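Local coordinates for protein golgin subfamily A member 4 (Homo sapiens, PDB 1UPT) that works in vesicular trafficking at the Golgi apparatus, including endosome-to-Golgi transport, and binds small GTPases, here represented by its C-terminal GRIP domain, at residues R21-M26 with E46-R51; V29-L34 with D39-I44. One frame throughout, in Å; residues are numbered along the deposited sequence.

Interaction 1 (R21-M26 with E46-R51); sequences RETKTM and EREDAR
T23 donates its hydroxyl to the carboxylate of E48, OG1 lying 2.8 Å from OE2 and meeting it from the syn side, 21° out of the carboxylate plane. The two side chains cross at about a right angle. E48 gets there by a bend at chi2 (-70°), which turns its carboxylate onto the start of helix 23-33. OE2 also sits near the amide of K24, but the angle is too poor for a bond; a negative group at a helix N-terminus should still be electrostatically welcome.

These residues join the second and third helices of the GRIP domain, a small all-helical unit, and Y17 of helix 5-18 packs against both T23 and E48 from the first.

Charge pairing supplies the rest. K24 crosses D49 obliquely, its CE and NZ ending beside OD1, and NZ bonds to the syn lone pair of D49 OD1 at 3.1 Å in a partly exposed salt bridge. The second oxygen of buried E48 has its own partner within helix 38-57: R51 NH2 reaches OE1 at 3.3 Å, a weak bond made at the edge of the guanidinium, while R47 O lies over one face of that group.

Interaction 2 (V29-L34 with D39-I44); sequences VITTVL and DQTQKI
T31 and T41 mark the closest approach of two helical segments that run in roughly opposing directions, their CA atoms only 6.2 Å apart. Such closeness suits threonine, whose short branched side chain fills a narrow interface without pushing the backbones apart.

No hydrogen bond crosses here; the contact is made by van der Waals packing. The CG2 methyl of T41 rests 3.5 Å from T31 OG1, and T41 OG1 lies 3.6 Å from T31 CB, so T41 lays both of its branches against T31, which answers with OG1 and CB. The two hydroxyls are 4.0 Å apart, OG1 to OG1, and each is turned back to its own helix: T31 OG1 bonds chiefly to the carbonyl oxygen of A27, with that of K28 also in its reach, and T41 OG1 to that of P37. With its hydroxyl set between the backbone N and the carbonyl carbon (chi1 54°), T31 directs its CG2 methyl to I44, whose CD1 meets it tip to tip at 4.0 Å. Isoleucine is apt for this buried spot, since its extended CG1 arm (chi2 163°) can span the gap from the next turn of helix 38-57.

F36, in the connection between the helices, packs on T31, T41 and I44, covering the contact at its loop end. Beyond it, I30 lies on V13 and L14 of helix 5-18 while also touching L14 of the second subunit, and M18 of that subunit packs on I44, so that one side of the helical hairpin forms part of the interface between the two subunits.

In the fold
Interactions 1 and 2 are successive contacts between the same two helices, 23-33 and 38-57, with centres 11 Å apart; interaction 2 is nested inside the loop that interaction 1 closes. The nearest CA pairs, K24 with E48 (6.1 Å) and T31 with T41 (6.2 Å), indicate equally close backbones at both. The bonding differs: polar and charged at the start of helix 23-33, van der Waals packing without a hydrogen bond between the segments near the connection. Other residues of helix 23-33, with the preceding E22, meet the chain of another protein: E22, T25 and M26 beside interaction 1, and V29, T32 and V33 beside interaction 2, consistent with GRIP domain recognition of a small GTPase.

Interaction 1 (R21-M26 with E46-R51)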
loop_
_atom_site.group_PDB
_atom_site.type_symbol
_atom_site.label_atom_id
_atom_site.label_comp_id
_atom_site.label_asym_id
_atom_site.label_seq_id
_atom_site.Cartn_x
_atom_site.Cartn_y
_atom_site.Cartn_z
ATOM N N ARG B 21 -3.910 -3.847 13.584
ATOM C CA ARG B 21 -4.174 -2.698 14.443
ATOM C C ARG B 21 -4.906 -1.565 13.694
ATOM O O ARG B 21 -4.505 -1.175 12.571
ATOM C CB ARG B 21 -2.869 -2.165 15.020
ATOM C CG ARG B 21 -2.235 -3.044 16.096
ATOM C CD ARG B 21 -0.809 -2.600 16.447
ATOM N NE ARG B 21 0.089 -3.757 16.535
ATOM C CZ ARG B 21 1.335 -3.811 16.075
ATOM N NH1 ARG B 21 1.887 -2.773 15.446
ATOM N NH2 ARG B 21 2.042 -4.930 16.247
ATOM N N GLU B 22 -5.960 -1.037 14.317
ATOM C CA GLU B 22 -6.740 0.059 13.757
ATOM C C GLU B 22 -7.002 -0.170 12.263
ATOM O O GLU B 22 -6.731 0.687 11.433
ATOM C CB GLU B 22 -5.987 1.364 13.979
ATOM C CG GLU B 22 -5.846 1.769 15.458
ATOM C CD GLU B 22 -7.148 2.230 16.107
ATOM O OE1 GLU B 22 -8.073 2.682 15.392
ATOM O OE2 GLU B 22 -7.250 2.139 17.349
ATOM N N THR B 23 -7.526 -1.343 11.930
ATOM C CA THR B 23 -7.568 -1.766 10.540
ATOM C C THR B 23 -8.501 -0.952 9.675
ATOM O O THR B 23 -8.136 -0.674 8.552
ATOM C CB THR B 23 -7.864 -3.280 10.393
ATOM O OG1 THR B 23 -9.066 -3.639 11.095
ATOM C CG2 THR B 23 -6.738 -4.117 11.032
ATOM N N LYS B 24 -9.651 -0.529 10.194
ATOM C CA LYS B 24 -10.557 0.304 9.413
ATOM C C LYS B 24 -9.942 1.621 8.996
ATOM O O LYS B 24 -10.018 2.012 7.821
ATOM C CB LYS B 24 -11.869 0.622 10.154
ATOM C CG LYS B 24 -13.031 0.873 9.151
ATOM C CD LYS B 24 -14.048 1.878 9.631
ATOM C CE LYS B 24 -15.100 2.148 8.517
ATOM N NZ LYS B 24 -16.441 2.499 9.064
ATOM N N THR B 25 -9.338 2.292 9.965
ATOM C CA THR B 25 -8.693 3.559 9.701
ATOM C C THR B 25 -7.582 3.387 8.683
ATOM O O THR B 25 -7.519 4.128 7.709
ATOM C CB THR B 25 -8.174 4.173 10.976
ATOM O OG1 THR B 25 -9.273 4.380 11.883
ATOM C CG2 THR B 25 -7.618 5.578 10.680
HETATM N N MSE B 26 -6.737 2.390 8.915
HETATM C CA MSE B 26 -5.637 2.076 8.001
HETATM C C MSE B 26 -6.156 1.736 6.599
HETATM O O MSE B 26 -5.533 2.113 5.613
HETATM C CB MSE B 26 -4.760 0.942 8.527
HETATM C CG MSE B 26 -3.988 1.167 9.853
HETATM SE SE MSE B 26 -2.913 2.825 9.966
HETATM C CE MSE B 26 -4.209 4.149 10.599
ATOM N N GLU B 46 -16.678 -2.019 3.248
ATOM C CA GLU B 46 -17.853 -2.832 3.614
ATOM C C GLU B 46 -17.344 -4.101 4.267
ATOM O O GLU B 46 -17.867 -4.553 5.269
ATOM C CB GLU B 46 -18.725 -3.205 2.385
ATOM C CG GLU B 46 -19.574 -2.079 1.756
ATOM C CD GLU B 46 -19.971 -2.346 0.273
ATOM O OE1 GLU B 46 -20.580 -3.431 -0.011
ATOM O OE2 GLU B 46 -19.692 -1.465 -0.619
ATOM N N ARG B 47 -16.273 -4.655 3.721
ATOM C CA ARG B 47 -15.704 -5.892 4.238
ATOM C C ARG B 47 -15.083 -5.747 5.614
ATOM O O ARG B 47 -15.232 -6.630 6.438
ATOM C CB ARG B 47 -14.669 -6.451 3.264
ATOM C CG ARG B 47 -14.774 -7.933 3.113
ATOM C CD ARG B 47 -15.549 -8.398 1.891
ATOM N NE ARG B 47 -14.786 -9.407 1.190
ATOM C CZ ARG B 47 -15.106 -9.954 0.024
ATOM N NH1 ARG B 47 -16.207 -9.620 -0.644
ATOM N NH2 ARG B 47 -14.295 -10.865 -0.471
ATOM N N GLU B 48 -14.375 -4.650 5.857
ATOM C CA GLU B 48 -13.894 -4.316 7.197
ATOM C C GLU B 48 -15.055 -4.214 8.194
ATOM O O GLU B 48 -14.990 -4.764 9.295
ATOM C CB GLU B 48 -13.153 -2.966 7.186
ATOM C CG GLU B 48 -11.689 -3.008 6.801
ATOM C CD GLU B 48 -10.813 -3.663 7.855
ATOM O OE1 GLU B 48 -9.912 -4.448 7.475
ATOM O OE2 GLU B 48 -11.031 -3.407 9.060
ATOM N N ASP B 49 -16.102 -3.486 7.806
ATOM C CA ASP B 49 -17.286 -3.272 8.648
ATOM C C ASP B 49 -17.985 -4.580 8.979
ATOM O O ASP B 49 -18.552 -4.711 10.049
ATOM C CB ASP B 49 -18.306 -2.353 7.959
ATOM C CG ASP B 49 -17.860 -0.901 7.901
ATOM O OD1 ASP B 49 -17.041 -0.476 8.748
ATOM O OD2 ASP B 49 -18.285 -0.105 7.035
ATOM N N ALA B 50 -17.942 -5.535 8.055
ATOM C CA ALA B 50 -18.566 -6.847 8.249
ATOM C C ALA B 50 -17.757 -7.705 9.218
ATOM O O ALA B 50 -18.333 -8.447 10.005
ATOM C CB ALA B 50 -18.733 -7.565 6.910
ATOM N N ARG B 51 -16.431 -7.600 9.161
ATOM C CA ARG B 51 -15.547 -8.296 10.101
ATOM C C ARG B 51 -15.753 -7.808 11.534
ATOM O O ARG B 51 -15.802 -8.606 12.469
ATOM C CB ARG B 51 -14.082 -8.071 9.725
ATOM C CG ARG B 51 -13.225 -9.310 9.766
ATOM C CD ARG B 51 -12.672 -9.677 8.421
ATOM N NE ARG B 51 -11.943 -8.552 7.838
ATOM C CZ ARG B 51 -11.870 -8.280 6.538
ATOM N NH1 ARG B 51 -12.477 -9.048 5.644
ATOM N NH2 ARG B 51 -11.181 -7.222 6.123
#

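Interaction 2 (V29-L34 with D39-I44)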
loop_
_atom_site.group_PDB
_atom_site.type_symbol
_atom_site.label_atom_id
_atom_site.label_comp_id
_atom_site.label_asym_id
_atom_site.label_seq_id
_atom_site.Cartn_x
_atom_site.Cartn_y
_atom_site.Cartn_z
ATOM N N VAL B 29 -6.891 4.925 4.929
ATOM C CA VAL B 29 -5.675 5.613 4.551
ATOM C C VAL B 29 -5.028 4.978 3.285
ATOM O O VAL B 29 -4.638 5.681 2.373
ATOM C CB VAL B 29 -4.624 5.587 5.665
ATOM C CG1 VAL B 29 -3.343 6.219 5.178
ATOM C CG2 VAL B 29 -5.110 6.308 6.923
ATOM N N ILE B 30 -4.920 3.657 3.259
ATOM C CA ILE B 30 -4.240 2.960 2.180
ATOM C C ILE B 30 -4.981 3.205 0.876
ATOM O O ILE B 30 -4.355 3.506 -0.127
ATOM C CB ILE B 30 -4.147 1.442 2.442
ATOM C CG1 ILE B 30 -3.215 1.137 3.622
ATOM C CG2 ILE B 30 -3.695 0.714 1.191
ATOM C CD1 ILE B 30 -3.458 -0.238 4.268
ATOM N N THR B 31 -6.308 3.092 0.898
ATOM C CA THR B 31 -7.084 3.295 -0.323
ATOM C C THR B 31 -7.036 4.753 -0.843
ATOM O O THR B 31 -7.142 4.960 -2.057
ATOM C CB THR B 31 -8.524 2.792 -0.197
ATOM O OG1 THR B 31 -9.155 3.373 0.950
ATOM C CG2 THR B 31 -8.540 1.290 0.070
ATOM N N THR B 32 -6.844 5.716 0.059
ATOM C CA THR B 32 -6.660 7.131 -0.307
ATOM C C THR B 32 -5.274 7.413 -0.887
ATOM O O THR B 32 -5.159 8.020 -1.966
ATOM C CB THR B 32 -6.897 8.029 0.921
ATOM O OG1 THR B 32 -8.252 7.897 1.366
ATOM C CG2 THR B 32 -6.774 9.544 0.590
ATOM N N VAL B 33 -4.237 6.969 -0.187
ATOM C CA VAL B 33 -2.850 7.177 -0.624
ATOM C C VAL B 33 -2.647 6.620 -2.040
ATOM O O VAL B 33 -2.043 7.281 -2.886
ATOM C CB VAL B 33 -1.813 6.523 0.331
ATOM C CG1 VAL B 33 -0.397 6.549 -0.285
ATOM C CG2 VAL B 33 -1.808 7.185 1.705
ATOM N N LEU B 34 -3.168 5.426 -2.299
ATOM C CA LEU B 34 -2.977 4.748 -3.579
ATOM C C LEU B 34 -4.059 5.062 -4.606
ATOM O O LEU B 34 -4.103 4.450 -5.651
ATOM C CB LEU B 34 -2.866 3.233 -3.352
ATOM C CG LEU B 34 -1.542 2.772 -2.723
ATOM C CD1 LEU B 34 -1.684 1.363 -2.216
ATOM C CD2 LEU B 34 -0.371 2.878 -3.712
ATOM N N ASP B 39 -15.576 2.671 -6.009
ATOM C CA ASP B 39 -16.299 1.380 -5.943
ATOM C C ASP B 39 -15.483 0.309 -5.189
ATOM O O ASP B 39 -16.020 -0.441 -4.354
ATOM C CB ASP B 39 -16.674 0.841 -7.331
ATOM C CG ASP B 39 -15.451 0.548 -8.210
ATOM O OD1 ASP B 39 -15.270 -0.624 -8.645
ATOM O OD2 ASP B 39 -14.613 1.438 -8.501
ATOM N N GLN B 40 -14.194 0.228 -5.487
ATOM C CA GLN B 40 -13.323 -0.755 -4.825
ATOM C C GLN B 40 -13.099 -0.396 -3.352
ATOM O O GLN B 40 -13.077 -1.253 -2.493
ATOM C CB GLN B 40 -11.985 -0.835 -5.555
ATOM C CG GLN B 40 -12.040 -1.435 -6.963
ATOM C CD GLN B 40 -10.634 -1.722 -7.484
ATOM O OE1 GLN B 40 -9.681 -1.074 -7.041
ATOM N NE2 GLN B 40 -10.493 -2.716 -8.369
ATOM N N THR B 41 -12.977 0.890 -3.064
ATOM C CA THR B 41 -12.815 1.364 -1.719
ATOM C C THR B 41 -14.031 1.000 -0.892
ATOM O O THR B 41 -13.903 0.472 0.198
ATOM C CB THR B 41 -12.596 2.905 -1.740
ATOM O OG1 THR B 41 -11.363 3.228 -2.412
ATOM C CG2 THR B 41 -12.459 3.456 -0.341
ATOM N N GLN B 42 -15.230 1.216 -1.418
ATOM C CA GLN B 42 -16.411 0.914 -0.631
ATOM C C GLN B 42 -16.542 -0.592 -0.434
ATOM O O GLN B 42 -16.968 -1.019 0.624
ATOM C CB GLN B 42 -17.676 1.574 -1.231
ATOM C CG GLN B 42 -17.681 3.133 -1.097
ATOM C CD GLN B 42 -17.152 3.684 0.245
ATOM O OE1 GLN B 42 -17.663 3.347 1.322
ATOM N NE2 GLN B 42 -16.120 4.525 0.171
ATOM N N LYS B 43 -16.108 -1.407 -1.397
ATOM C CA LYS B 43 -16.159 -2.866 -1.207
ATOM C C LYS B 43 -15.241 -3.305 -0.075
ATOM O O LYS B 43 -15.612 -4.137 0.747
ATOM C CB LYS B 43 -15.803 -3.622 -2.495
ATOM C CG LYS B 43 -16.970 -3.747 -3.481
ATOM C CD LYS B 43 -16.738 -4.855 -4.520
ATOM C CE LYS B 43 -17.882 -4.936 -5.534
ATOM N NZ LYS B 43 -18.001 -3.657 -6.329
ATOM N N ILE B 44 -14.054 -2.719 -0.046
ATOM C CA ILE B 44 -13.020 -2.987 0.963
ATOM C C ILE B 44 -13.507 -2.540 2.332
ATOM O O ILE B 44 -13.411 -3.293 3.294
ATOM C CB ILE B 44 -11.701 -2.281 0.562
ATOM C CG1 ILE B 44 -11.041 -2.997 -0.611
ATOM C CG2 ILE B 44 -10.701 -2.218 1.743
ATOM C CD1 ILE B 44 -10.007 -2.206 -1.308
#